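DNA-dependent metalloprotease WSS1 homolog 2 (Schizosaccharomyces pombe, PDB 5JIG) probably cleaves DNA-binding proteins as a zinc-dependent metalloendopeptidase that needs DNA to meet its substrates, thereby helping repair toxic DNA-protein crosslinks. Local coordinates at residues Y23-L27 with F85-V91; H40-V44 with L99-V103. One frame throughout, in Å; residues are numbered along the deposited sequence.

Interaction 1. Residues Y23-L27 with F85-V91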
ATOM      1  N   TYR A  23      -6.740  -8.336  -4.462  1.00  6.62           N
ATOM      2  CA  TYR A  23      -5.705  -7.359  -4.756  1.00  6.18           C
ATOM      3  C   TYR A  23      -5.087  -6.851  -3.436  1.00  5.89           C
ATOM      4  O   TYR A  23      -3.848  -6.807  -3.284  1.00  6.13           O
ATOM      5  CB  TYR A  23      -6.317  -6.217  -5.564  1.00  6.55           C
ATOM      6  CG  TYR A  23      -5.384  -5.399  -6.437  1.00  6.48           C
ATOM      7  CD1 TYR A  23      -5.812  -4.957  -7.666  1.00  6.98           C
ATOM      8  CD2 TYR A  23      -4.122  -5.036  -6.041  1.00  6.62           C
ATOM      9  CE1 TYR A  23      -5.001  -4.194  -8.480  1.00  7.53           C
ATOM     10  CE2 TYR A  23      -3.295  -4.270  -6.842  1.00  6.91           C
ATOM     11  CZ  TYR A  23      -3.728  -3.867  -8.076  1.00  6.68           C
ATOM     12  OH  TYR A  23      -2.860  -3.134  -8.852  1.00  7.81           O
ATOM     13  N   LEU A  24      -5.917  -6.450  -2.471  1.00  5.91           N
ATOM     14  CA  LEU A  24      -5.398  -6.025  -1.185  1.00  5.81           C
ATOM     15  C   LEU A  24      -4.633  -7.153  -0.472  1.00  5.73           C
ATOM     16  O   LEU A  24      -3.616  -6.881   0.168  1.00  6.31           O
ATOM     17  CB  LEU A  24      -6.502  -5.489  -0.269  1.00  5.69           C
ATOM     18  CG  LEU A  24      -7.176  -4.177  -0.767  1.00  5.73           C
ATOM     19  CD1 LEU A  24      -8.143  -3.711   0.316  1.00  7.15           C
ATOM     20  CD2 LEU A  24      -6.169  -3.088  -1.080  1.00  6.11           C
ATOM     21  N   GLU A  25      -5.139  -8.376  -0.549  1.00  6.41           N
ATOM     22  CA  GLU A  25      -4.442  -9.501   0.089  1.00  6.71           C
ATOM     23  C   GLU A  25      -3.054  -9.670  -0.532  1.00  7.24           C
ATOM     24  O   GLU A  25      -2.086  -9.930   0.172  1.00  7.85           O
ATOM     25  CB  GLU A  25      -5.235 -10.773  -0.045  1.00  7.80           C
ATOM     26  CG  GLU A  25      -6.515 -10.789   0.756  1.00  8.84           C
ATOM     27  CD  GLU A  25      -7.431 -11.979   0.373  1.00 12.04           C
ATOM     28  OE1 GLU A  25      -8.348 -12.242   1.147  1.00 22.28           O
ATOM     29  OE2 GLU A  25      -7.258 -12.567  -0.661  1.00 18.78           O
ATOM     30  N   ARG A  26      -2.979  -9.525  -1.846  1.00  7.33           N
ATOM     31  CA  ARG A  26      -1.703  -9.650  -2.546  1.00  7.02           C
ATOM     32  C   ARG A  26      -0.726  -8.589  -2.059  1.00  6.31           C
ATOM     33  O   ARG A  26       0.467  -8.895  -1.819  1.00  6.92           O
ATOM     34  CB  ARG A  26      -1.886  -9.568  -4.055  1.00  7.62           C
ATOM     35  CG  ARG A  26      -0.592  -9.659  -4.844  1.00  8.19           C
ATOM     36  CD  ARG A  26      -0.835  -9.527  -6.295  1.00 11.00           C
ATOM     37  NE  ARG A  26       0.348  -9.603  -7.055  1.00 12.55           N
ATOM     38  CZ  ARG A  26       0.369  -9.415  -8.416  1.00 16.08           C
ATOM     39  NH1 ARG A  26       1.452  -9.382  -9.064  1.00 21.55           N
ATOM     40  NH2 ARG A  26      -0.723  -9.089  -9.059  1.00 20.61           N
ATOM     41  N   LEU A  27      -1.168  -7.359  -1.925  1.00  5.99           N
ATOM     42  CA  LEU A  27      -0.311  -6.275  -1.417  1.00  6.42           C
ATOM     43  C   LEU A  27       0.151  -6.554   0.011  1.00  7.31           C
ATOM     44  O   LEU A  27       1.321  -6.362   0.341  1.00  7.65           O
ATOM     45  CB  LEU A  27      -1.048  -4.951  -1.502  1.00  6.11           C
ATOM     46  CG  LEU A  27      -1.258  -4.429  -2.922  1.00  6.74           C
ATOM     47  CD1 LEU A  27      -2.382  -3.414  -2.971  1.00  7.78           C
ATOM     48  CD2 LEU A  27       0.011  -3.815  -3.523  1.00  7.46           C
ATOM     49  N   PHE A  85      -9.050  -2.621 -13.408  1.00  8.86           N
ATOM     50  CA  PHE A  85      -8.108  -2.466 -12.310  1.00  7.88           C
ATOM     51  C   PHE A  85      -6.806  -1.914 -12.792  1.00  8.27           C
ATOM     52  O   PHE A  85      -6.370  -2.129 -13.925  1.00  9.58           O
ATOM     53  CB  PHE A  85      -7.920  -3.815 -11.554  1.00  8.93           C
ATOM     54  CG  PHE A  85      -9.102  -4.193 -10.726  1.00  9.18           C
ATOM     55  CD1 PHE A  85     -10.189  -4.854 -11.283  1.00 10.59           C
ATOM     56  CD2 PHE A  85      -9.159  -3.844  -9.388  1.00  9.56           C
ATOM     57  CE1 PHE A  85     -11.286  -5.177 -10.479  1.00 11.77           C
ATOM     58  CE2 PHE A  85     -10.258  -4.183  -8.603  1.00 10.29           C
ATOM     59  CZ  PHE A  85     -11.327  -4.810  -9.157  1.00 10.82           C
ATOM     60  N   ARG A  86      -6.202  -1.128 -11.897  1.00  8.02           N
ATOM     61  CA  ARG A  86      -4.820  -0.614 -12.138  0.50  7.94           C
ATOM     62  C   ARG A  86      -3.711  -1.693 -12.032  1.00  6.85           C
ATOM     63  O   ARG A  86      -3.874  -2.661 -11.312  1.00  7.97           O
ATOM     64  CB  ARG A  86      -4.561   0.496 -11.109  0.50  8.75           C
ATOM     65  CG  ARG A  86      -5.391   1.713 -11.335  0.50 11.77           C
ATOM     66  CD  ARG A  86      -5.277   2.755 -10.229  0.50 13.08           C
ATOM     67  NE  ARG A  86      -6.289   3.749 -10.573  0.50 16.46           N
ATOM     68  CZ  ARG A  86      -6.117   4.675 -11.507  0.50 21.66           C
ATOM     69  NH1 ARG A  86      -4.905   4.845 -12.055  0.50 22.22           N
ATOM     70  NH2 ARG A  86      -7.128   5.464 -11.809  0.50 23.62           N
ATOM     71  N   ASP A  87      -2.646  -1.485 -12.765  1.00  7.71           N
ATOM     72  CA  ASP A  87      -1.575  -2.475 -12.787  1.00  8.15           C
ATOM     73  C   ASP A  87      -0.875  -2.563 -11.427  1.00  6.73           C
ATOM     74  O   ASP A  87      -0.692  -1.556 -10.704  1.00  6.87           O
ATOM     75  CB  ASP A  87      -0.581  -2.216 -13.877  1.00 11.38           C
ATOM     76  CG  ASP A  87       0.083  -0.971 -13.725  1.00 15.29           C
ATOM     77  OD1 ASP A  87       1.254  -0.982 -13.307  1.00 19.10           O
ATOM     78  OD2 ASP A  87      -0.533   0.060 -14.012  1.00 19.96           O
ATOM     79  N   TYR A  88      -0.469  -3.777 -11.094  1.00  7.77           N
ATOM     80  CA  TYR A  88       0.106  -4.055  -9.804  1.00  7.36           C
ATOM     81  C   TYR A  88       1.343  -3.232  -9.512  1.00  7.16           C
ATOM     82  O   TYR A  88       1.514  -2.732  -8.379  1.00  7.21           O
ATOM     83  CB  TYR A  88       0.389  -5.546  -9.644  1.00  8.69           C
ATOM     84  CG  TYR A  88       0.812  -5.919  -8.261  1.00  8.22           C
ATOM     85  CD1 TYR A  88      -0.110  -6.021  -7.250  1.00  8.26           C
ATOM     86  CD2 TYR A  88       2.143  -6.119  -7.943  1.00  7.50           C
ATOM     87  CE1 TYR A  88       0.261  -6.321  -5.952  1.00  7.91           C
ATOM     88  CE2 TYR A  88       2.543  -6.451  -6.648  1.00  8.19           C
ATOM     89  CZ  TYR A  88       1.576  -6.538  -5.643  1.00  8.12           C
ATOM     90  OH  TYR A  88       1.899  -6.834  -4.357  1.00  9.12           O
ATOM     91  N   LYS A  89       2.251  -3.132 -10.474  1.00  8.57           N
ATOM     92  CA  LYS A  89       3.473  -2.418 -10.208  1.00  9.17           C
ATOM     93  C   LYS A  89       3.165  -0.990  -9.766  1.00  7.54           C
ATOM     94  O   LYS A  89       3.832  -0.451  -8.846  1.00  7.64           O
ATOM     95  CB  LYS A  89       4.368  -2.438 -11.434  1.00 12.47           C
ATOM     96  CG  LYS A  89       5.642  -1.739 -11.402  1.00 18.29           C
ATOM     97  CD  LYS A  89       6.540  -2.077 -12.557  1.00 22.36           C
ATOM     98  CE  LYS A  89       6.279  -3.441 -13.125  1.00 30.51           C
ATOM     99  NZ  LYS A  89       6.552  -4.534 -12.180  1.00 39.82           N
ATOM    100  N   THR A  90       2.232  -0.341 -10.447  1.00  7.72           N
ATOM    101  CA  THR A  90       1.910   1.012 -10.128  1.00  7.63           C
ATOM    102  C   THR A  90       1.283   1.146  -8.745  1.00  5.83           C
ATOM    103  O   THR A  90       1.640   2.040  -7.971  1.00  6.61           O
ATOM    104  CB  THR A  90       0.998   1.595 -11.236  1.00  9.70           C
ATOM    105  OG1 THR A  90       1.687   1.446 -12.516  1.00 13.12           O
ATOM    106  CG2 THR A  90       0.632   3.020 -11.030  1.00 10.86           C
ATOM    107  N   VAL A  91       0.345   0.259  -8.437  1.00  5.59           N
ATOM    108  CA  VAL A  91      -0.297   0.308  -7.113  1.00  5.36           C
ATOM    109  C   VAL A  91       0.655  -0.019  -6.000  1.00  5.07           C
ATOM    110  O   VAL A  91       0.641   0.643  -4.946  1.00  5.21           O
ATOM    111  CB  VAL A  91      -1.561  -0.578  -7.112  1.00  5.80           C
ATOM    112  CG1 VAL A  91      -2.156  -0.655  -5.694  1.00  6.90           C
ATOM    113  CG2 VAL A  91      -2.593  -0.027  -8.098  1.00  6.71           C
TER

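Interaction 2. Residues H40-V44 with L99-V103. With NI (nickel (II) ion), chain B.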
ATOM      1  N   HIS A  40      11.099  -1.259   8.875  1.00  8.10           N
ATOM      2  CA  HIS A  40      10.737   0.026   9.402  1.00  8.61           C
ATOM      3  C   HIS A  40       9.739  -0.039  10.576  1.00  8.14           C
ATOM      4  O   HIS A  40       9.337   0.982  11.086  1.00 10.26           O
ATOM      5  CB  HIS A  40      10.280   1.005   8.313  1.00  8.48           C
ATOM      6  CG  HIS A  40      10.801   2.362   8.459  1.00  7.98           C
ATOM      7  ND1 HIS A  40      10.603   3.087   9.598  1.00  9.56           N
ATOM      8  CD2 HIS A  40      11.565   3.149   7.671  1.00  8.60           C
ATOM      9  CE1 HIS A  40      11.178   4.281   9.497  1.00  9.65           C
ATOM     10  NE2 HIS A  40      11.779   4.357   8.318  1.00  9.15           N
ATOM     11  N   ARG A  41       9.414  -1.240  11.001  1.00  8.72           N
ATOM     12  CA  ARG A  41       8.538  -1.488  12.176  1.00  8.90           C
ATOM     13  C   ARG A  41       7.208  -0.751  12.061  1.00  8.20           C
ATOM     14  O   ARG A  41       6.820  -0.015  12.938  1.00 10.05           O
ATOM     15  CB  ARG A  41       9.288  -1.221  13.458  1.00  9.66           C
ATOM     16  CG  ARG A  41      10.424  -2.147  13.674  1.00 10.39           C
ATOM     17  CD  ARG A  41      11.258  -1.916  14.910  1.00 13.57           C
ATOM     18  NE  ARG A  41      10.489  -1.817  16.113  1.00 17.97           N
ATOM     19  CZ  ARG A  41      10.244  -0.706  16.815  1.00 33.50           C
ATOM     20  NH1 ARG A  41       9.533  -0.811  17.935  1.00 38.24           N
ATOM     21  NH2 ARG A  41      10.663   0.505  16.416  1.00 36.68           N
ATOM     22  N   TRP A  42       6.493  -0.997  10.968  1.00  7.90           N
ATOM     23  CA  TRP A  42       5.183  -0.388  10.718  1.00  8.09           C
ATOM     24  C   TRP A  42       4.084  -1.388  10.840  1.00  8.24           C
ATOM     25  O   TRP A  42       4.073  -2.435  10.179  1.00  9.33           O
ATOM     26  CB  TRP A  42       5.163   0.198   9.314  1.00  8.63           C
ATOM     27  CG  TRP A  42       5.991   1.402   9.142  1.00  8.98           C
ATOM     28  CD1 TRP A  42       6.277   2.329  10.079  1.00  9.61           C
ATOM     29  CD2 TRP A  42       6.657   1.812   7.968  1.00  9.06           C
ATOM     30  NE1 TRP A  42       7.079   3.329   9.541  1.00 10.01           N
ATOM     31  CE2 TRP A  42       7.307   3.019   8.240  1.00  9.70           C
ATOM     32  CE3 TRP A  42       6.788   1.252   6.679  1.00 10.55           C
ATOM     33  CZ2 TRP A  42       8.095   3.689   7.271  1.00 10.52           C
ATOM     34  CZ3 TRP A  42       7.574   1.913   5.753  1.00 12.29           C
ATOM     35  CH2 TRP A  42       8.140   3.126   6.038  1.00 12.33           C
ATOM     36  N   THR A  43       3.101  -1.048  11.720  1.00  8.70           N
ATOM     37  CA  THR A  43       1.822  -1.710  11.801  1.00  8.57           C
ATOM     38  C   THR A  43       0.764  -0.738  11.369  1.00  8.08           C
ATOM     39  O   THR A  43       0.702   0.395  11.877  1.00 10.51           O
ATOM     40  CB  THR A  43       1.520  -2.182  13.217  1.00  9.91           C
ATOM     41  OG1 THR A  43       2.542  -3.081  13.692  1.00 10.19           O
ATOM     42  CG2 THR A  43       0.144  -2.762  13.302  1.00 10.03           C
ATOM     43  N   VAL A  44      -0.019  -1.095  10.373  1.00  6.76           N
ATOM     44  CA  VAL A  44      -1.079  -0.220   9.833  1.00  6.76           C
ATOM     45  C   VAL A  44      -2.407  -0.907  10.128  1.00  6.25           C
ATOM     46  O   VAL A  44      -2.704  -1.991   9.615  1.00  6.89           O
ATOM     47  CB  VAL A  44      -0.867   0.013   8.325  1.00  6.84           C
ATOM     48  CG1 VAL A  44      -2.043   0.757   7.727  1.00  7.59           C
ATOM     49  CG2 VAL A  44       0.432   0.767   8.107  1.00  7.81           C
ATOM     50  N   LEU A  99       3.230   4.474   2.588  1.00  4.71           N
ATOM     51  CA  LEU A  99       3.985   4.049   3.766  1.00  5.36           C
ATOM     52  C   LEU A  99       5.051   5.068   4.156  1.00  5.30           C
ATOM     53  O   LEU A  99       5.318   5.270   5.340  1.00  5.94           O
ATOM     54  CB  LEU A  99       4.616   2.689   3.527  1.00  5.41           C
ATOM     55  CG  LEU A  99       3.630   1.506   3.534  1.00  5.59           C
ATOM     56  CD1 LEU A  99       4.318   0.271   3.009  1.00  6.33           C
ATOM     57  CD2 LEU A  99       3.079   1.231   4.935  1.00  6.26           C
ATOM     58  N   THR A 100       5.683   5.710   3.159  1.00  5.52           N
ATOM     59  CA  THR A 100       6.683   6.718   3.426  1.00  5.70           C
ATOM     60  C   THR A 100       6.112   7.855   4.250  1.00  6.07           C
ATOM     61  O   THR A 100       6.785   8.464   5.090  1.00  7.08           O
ATOM     62  CB  THR A 100       7.277   7.221   2.082  1.00  6.39           C
ATOM     63  OG1 THR A 100       7.811   6.152   1.335  1.00  7.00           O
ATOM     64  CG2 THR A 100       8.429   8.168   2.321  1.00  7.69           C
ATOM     65  N   HIS A 101       4.830   8.181   4.045  1.00  5.99           N
ATOM     66  CA  HIS A 101       4.114   9.172   4.810  1.00  7.11           C
ATOM     67  C   HIS A 101       3.881   8.760   6.279  1.00  7.19           C
ATOM     68  O   HIS A 101       3.442   9.591   7.079  1.00  8.60           O
ATOM     69  CB  HIS A 101       2.772   9.528   4.197  1.00  6.67           C
ATOM     70  CG  HIS A 101       2.849  10.394   2.961  1.00  6.76           C
ATOM     71  ND1 HIS A 101       3.451  11.626   2.944  1.00  7.91           N
ATOM     72  CD2 HIS A 101       2.248  10.250   1.759  1.00  7.02           C
ATOM     73  CE1 HIS A 101       3.242  12.164   1.751  1.00  7.81           C
ATOM     74  NE2 HIS A 101       2.501  11.378   1.006  1.00  7.37           N
ATOM     75  N   ASN A 102       4.212   7.539   6.674  1.00  6.59           N
ATOM     76  CA  ASN A 102       4.266   7.221   8.103  1.00  8.00           C
ATOM     77  C   ASN A 102       5.304   8.071   8.803  1.00  8.54           C
ATOM     78  O   ASN A 102       5.178   8.301  10.017  1.00 11.38           O
ATOM     79  CB  ASN A 102       4.555   5.771   8.345  1.00  7.35           C
ATOM     80  CG  ASN A 102       3.400   4.844   8.001  1.00  7.81           C
ATOM     81  OD1 ASN A 102       2.284   5.280   7.740  1.00 10.04           O
ATOM     82  ND2 ASN A 102       3.644   3.545   8.018  1.00  9.53           N
ATOM     83  N   VAL A 103       6.355   8.507   8.075  1.00  8.71           N
ATOM     84  CA  VAL A 103       7.486   9.238   8.622  1.00 10.47           C
ATOM     85  C   VAL A 103       7.481  10.655   8.145  1.00 11.03           C
ATOM     86  O   VAL A 103       7.731  11.575   8.936  1.00 16.47           O
ATOM     87  CB  VAL A 103       8.822   8.510   8.227  1.00 11.87           C
ATOM     88  CG1 VAL A 103      10.070   9.218   8.767  1.00 14.75           C
ATOM     89  CG2 VAL A 103       8.790   7.064   8.680  1.00 14.34           C
TER
HETATM   90 NI    NI B 201       1.727  11.744  -0.882  1.00  8.23          NI
HETATM   91  O   HOH W   1       0.281  13.111  -0.108  1.00 13.65           O
HETATM   92  O   HOH W   2       0.615  11.996  -2.733  1.00 12.46           O

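Interaction 1. Residues Y23-L27 with F85-V91
The Tyr-88 ring carries the guanidinium of Arg-26 flat on one face, their planes only 2° apart and Arg-26 CZ 3.6 Å from the centroid of the Tyr-88 ring. This is a stack and a cation-pi contact at once, with NE of Arg-26 over the ring and the aliphatic CD brought to 3.4 Å from Tyr-88 CE1. Tyr-23 CE2 and Leu-27 CD2 also reach that ring, both at a slant, the leucine methyl 3.5 Å from Tyr-88 CE1. The two tyrosines meet obliquely, Tyr-23 CE2 lying 3.7 Å from Tyr-88 CD1. The edge of the Tyr-23 ring takes the carbonyl oxygen of Arg-86 near its plane, while Phe-85 CD2 touches CD1 of Tyr-23 obliquely. Tyr-23 OH donates to Arg-86 O at 2.7 Å, arriving 50° above the carbonyl plane. The same hydroxyl also lies against Val-91 CG2.

These residues join helix 17-29 of the WLM metalloprotease domain to the start of helix 88-100, the helix that leads into the HExxH residues His-97, Glu-98 and His-101 further along. Asp-87 is its N-cap: OD1 accepts Thr-90 N at 3.1 Å, the capping bond, and Thr-90 OG1 as well, so one oxygen grips two donors. Arg-26 reaches Tyr-88 with CG anti to the backbone N (chi1 179°) and the chain extended from CG to NE. At the far end of the tyrosine, OH is hydrogen-bonded to Asp-30, which helps to fix the ring against the arginine. Further in, Leu-27 CD1 meets Val-91 CG1 at 3.9 Å, and both residues also touch Leu-75 of strand 72-76.

Interaction 2. Residues H40-V44 with L99-V103
Trp-42 and Asn-102 make the same first turn, chi1 -71° in each, with CG beside the backbone N and opposite the carbonyl carbon, and the amide nitrogen is thereby brought over one face of the indole. The amide stands almost upright on the ring, the planes 85° apart, with ND2 above the five-membered ring and 3.4 Å from Trp-42 CG. Asn-102 CB adds a CH-pi contact over the same face, 4.0 Å from the centroid of the Trp-42 five-membered ring. The other end of the amide is held by Asn-66, which bonds OD1. Further along this face lies Leu-99 O, 3.6 Å from Trp-42 CH2, already accepting the backbone N of Asn-102, while Leu-99 CB packs 3.8 Å from Trp-42 CZ3. His-40 CB covers the opposite face of the indole, and Val-103 CG2 meets the indole edge 3.7 Å from Trp-42 CZ2, also touching the imidazole of His-40. With an alanine at Trp-42, the space between His-40 and Asn-102 would probably be left unfilled, and ND2 and CB of Asn-102 would lose the ring they rest on.

His-101 leaves the backbone away from this contact, and its NE2 lies 2.1 Å from the nickel ion that it binds with His-97 and His-107, the residues of the catalytic zinc site. Trp-42, in the loop between helix 31-40 and strand 44-50, packs on the end of helix 88-100 and the turn after it. Leu-118 of helix 109-122 also touches the indole, while Val-44 packs on Met-37 of helix 31-40 and Phe-6 of strand 6-10.

From the N terminus, the chain lays down strand 6-10 and helix 17-29, whose residues 23-27 wait for 85-91; helix 31-40 follows, and the loop leaving it supplies 40-44. Strands 44-50, 64-67 and 72-76 complete the sheet before the chain reaches helix 88-100. The 85-91 segment, which runs into the start of this helix, closes the loop of interaction 1, 58 residues on from Leu-27; the last turn of the helix and the residues after it, 99-103, close that of interaction 2. The segments alternate, so the two loops cross. The contacts do not touch, their centres about 19 Å apart. Helix 88-100 is thus tied to helix 17-29 at its start and to the 40-44 loop at its metal-binding end.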